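Local coordinates for protein purine nucleosidase, (IunH-1) (Sulfolobus solfataricus, PDB 3T8J) that belongs to the nucleosidase family, with an alpha/beta fold built on a mostly parallel sheet, and holds a bound sodium ion, at residues P123-A128 with P169-I174. Sequence-based numbering, arbitrary orientation.
Sequences PLTNLA and PDAAKI
The flat group at the centre of this contact is the peptide between Leu124 and Thr125, and the methyl of Ala171 rests on one of its faces, close to over the C-N bond: CB lies 3.6 Å from Leu124 C and equally far from Thr125 N. Leu124 O of the same peptide accepts the Ala128 N-H (3.0 Å) in the first turn of the helix, with Leu124 at the N-cap position. That turn brings Ala128 CB alongside the same methyl, 3.7 Å from Ala171 CB, while Ile174 CG2 meets Ala128 CB from the next turn at 4.1 Å. Farther along, toward Ala172, Leu124 swings its CG beside its own backbone N (chi1 -70°), and an extended chi2 carries CD1 to the backbone of Ala172, 3.7 Å from CA. With small alanines on both helices, the backbones come close, Thr125 CA and Ala171 CA being 5.1 Å apart. Thr125 OG1 only grazes Ala171; its hydrogen bonds run to Asp168 and Glu35. Ile165 of helix 163-167 packs against both Leu124 and Ala172, and Leu68 of a second subunit against Ile174. The contact thus joins helix 125-133, which follows strand 116-120 and the sodium ligands Ile121 and Ser122, to helix 169-177, which leads into strand 182-185; strand 141-147 separates those two parallel strands in the sheet.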
ATOM      1  N   PRO A 123     -11.172  19.114   9.208  1.00 16.55           N
ATOM      2  CA  PRO A 123      -9.985  18.604   8.499  1.00 16.90           C
ATOM      3  C   PRO A 123      -8.773  19.562   8.628  1.00 16.47           C
ATOM      4  O   PRO A 123      -8.945  20.768   8.740  1.00 16.92           O
ATOM      5  CB  PRO A 123     -10.478  18.445   7.061  1.00 17.08           C
ATOM      6  CG  PRO A 123     -11.954  18.200   7.211  1.00 17.21           C
ATOM      7  CD  PRO A 123     -12.347  19.126   8.323  1.00 16.43           C
ATOM      8  N   LEU A 124      -7.559  19.017   8.623  1.00 16.47           N
ATOM      9  CA  LEU A 124      -6.379  19.746   9.073  1.00 17.10           C
ATOM     10  C   LEU A 124      -5.573  20.478   7.970  1.00 16.49           C
ATOM     11  O   LEU A 124      -4.443  20.951   8.170  1.00 16.97           O
ATOM     12  CB  LEU A 124      -5.498  18.782   9.883  1.00 17.05           C
ATOM     13  CG  LEU A 124      -6.070  18.355  11.246  1.00 18.70           C
ATOM     14  CD1 LEU A 124      -5.324  17.122  11.829  1.00 19.22           C
ATOM     15  CD2 LEU A 124      -6.007  19.464  12.276  1.00 20.17           C
ATOM     16  N   THR A 125      -6.186  20.626   6.803  1.00 16.24           N
ATOM     17  CA  THR A 125      -5.512  21.171   5.630  1.00 16.51           C
ATOM     18  C   THR A 125      -4.901  22.567   5.851  1.00 16.94           C
ATOM     19  O   THR A 125      -3.790  22.815   5.397  1.00 17.89           O
ATOM     20  CB  THR A 125      -6.471  21.148   4.399  1.00 16.73           C
ATOM     21  OG1 THR A 125      -7.143  19.882   4.365  1.00 16.36           O
ATOM     22  CG2 THR A 125      -5.669  21.357   3.121  1.00 17.88           C
ATOM     23  N   ASN A 126      -5.628  23.491   6.486  1.00 17.38           N
ATOM     24  CA  ASN A 126      -5.101  24.853   6.668  1.00 17.51           C
ATOM     25  C   ASN A 126      -3.909  24.878   7.611  1.00 17.47           C
ATOM     26  O   ASN A 126      -2.945  25.605   7.365  1.00 19.07           O
ATOM     27  CB  ASN A 126      -6.166  25.817   7.192  1.00 18.37           C
ATOM     28  CG  ASN A 126      -7.222  26.128   6.172  1.00 19.39           C
ATOM     29  OD1 ASN A 126      -6.950  26.138   4.989  1.00 20.73           O
ATOM     30  ND2 ASN A 126      -8.442  26.413   6.646  1.00 20.45           N
ATOM     31  N   LEU A 127      -3.996  24.111   8.710  1.00 16.99           N
ATOM     32  CA  LEU A 127      -2.862  24.089   9.669  1.00 17.69           C
ATOM     33  C   LEU A 127      -1.651  23.450   9.018  1.00 18.12           C
ATOM     34  O   LEU A 127      -0.506  23.893   9.261  1.00 18.51           O
ATOM     35  CB  LEU A 127      -3.253  23.405  10.981  1.00 17.34           C
ATOM     36  CG  LEU A 127      -2.191  23.373  12.088  1.00 18.15           C
ATOM     37  CD1 LEU A 127      -1.847  24.785  12.514  1.00 18.78           C
ATOM     38  CD2 LEU A 127      -2.713  22.572  13.286  1.00 20.00           C
ATOM     39  N   ALA A 128      -1.833  22.381   8.246  1.00 17.62           N
ATOM     40  CA  ALA A 128      -0.732  21.763   7.525  1.00 17.37           C
ATOM     41  C   ALA A 128      -0.082  22.729   6.549  1.00 18.15           C
ATOM     42  O   ALA A 128       1.146  22.814   6.505  1.00 19.41           O
ATOM     43  CB  ALA A 128      -1.189  20.480   6.792  1.00 17.23           C
ATOM     44  N   PRO A 169      -5.943  13.004   5.139  1.00 15.87           N
ATOM     45  CA  PRO A 169      -5.034  12.278   6.058  1.00 16.72           C
ATOM     46  C   PRO A 169      -3.598  12.677   5.855  1.00 17.52           C
ATOM     47  O   PRO A 169      -2.773  12.491   6.756  1.00 17.89           O
ATOM     48  CB  PRO A 169      -5.285  10.815   5.706  1.00 17.41           C
ATOM     49  CG  PRO A 169      -5.704  10.846   4.281  1.00 18.14           C
ATOM     50  CD  PRO A 169      -6.484  12.127   4.081  1.00 16.50           C
ATOM     51  N   ASP A 170      -3.285  13.245   4.688  1.00 17.00           N
ATOM     52  CA  ASP A 170      -1.934  13.787   4.450  1.00 18.09           C
ATOM     53  C   ASP A 170      -1.699  15.004   5.334  1.00 17.52           C
ATOM     54  O   ASP A 170      -0.668  15.122   6.012  1.00 17.80           O
ATOM     55  CB  ASP A 170      -1.798  14.084   2.956  1.00 18.40           C
ATOM     56  CG  ASP A 170      -1.991  12.827   2.142  1.00 20.00           C
ATOM     57  OD1 ASP A 170      -1.127  11.942   2.201  1.00 21.30           O
ATOM     58  OD2 ASP A 170      -3.066  12.671   1.506  1.00 19.86           O
ATOM     59  N   ALA A 171      -2.657  15.926   5.351  1.00 17.35           N
ATOM     60  CA  ALA A 171      -2.595  17.071   6.251  1.00 16.83           C
ATOM     61  C   ALA A 171      -2.488  16.606   7.713  1.00 17.37           C
ATOM     62  O   ALA A 171      -1.697  17.172   8.485  1.00 17.10           O
ATOM     63  CB  ALA A 171      -3.832  18.021   6.057  1.00 17.74           C
ATOM     64  N   ALA A 172      -3.263  15.599   8.104  1.00 17.19           N
ATOM     65  CA  ALA A 172      -3.230  15.089   9.485  1.00 16.92           C
ATOM     66  C   ALA A 172      -1.857  14.542   9.802  1.00 17.83           C
ATOM     67  O   ALA A 172      -1.336  14.780  10.882  1.00 18.20           O
ATOM     68  CB  ALA A 172      -4.313  14.010   9.707  1.00 17.89           C
ATOM     69  N   LYS A 173      -1.294  13.782   8.877  1.00 17.95           N
ATOM     70  CA  LYS A 173       0.036  13.181   9.114  1.00 18.44           C
ATOM     71  C   LYS A 173       1.063  14.285   9.314  1.00 18.77           C
ATOM     72  O   LYS A 173       1.918  14.208  10.241  1.00 19.42           O
ATOM     73  CB  LYS A 173       0.436  12.263   7.952  1.00 19.23           C
ATOM     74  CG  LYS A 173       1.690  11.423   8.224  1.00 23.49           C
ATOM     75  CD  LYS A 173       1.786  10.241   7.210  1.00 27.74           C
ATOM     76  CE  LYS A 173       2.628   9.078   7.688  1.00 31.81           C
ATOM     77  NZ  LYS A 173       2.006   8.170   8.713  1.00 34.18           N
ATOM     78  N   ILE A 174       1.019  15.329   8.491  1.00 18.55           N
ATOM     79  CA  ILE A 174       1.931  16.478   8.650  1.00 18.77           C
ATOM     80  C   ILE A 174       1.785  17.119  10.037  1.00 19.38           C
ATOM     81  O   ILE A 174       2.774  17.375  10.733  1.00 19.68           O
ATOM     82  CB  ILE A 174       1.680  17.526   7.529  1.00 19.17           C
ATOM     83  CG1 ILE A 174       2.163  16.960   6.201  1.00 19.43           C
ATOM     84  CG2 ILE A 174       2.386  18.866   7.845  1.00 20.26           C
ATOM     85  CD1 ILE A 174       1.565  17.745   4.980  1.00 20.94           C
TER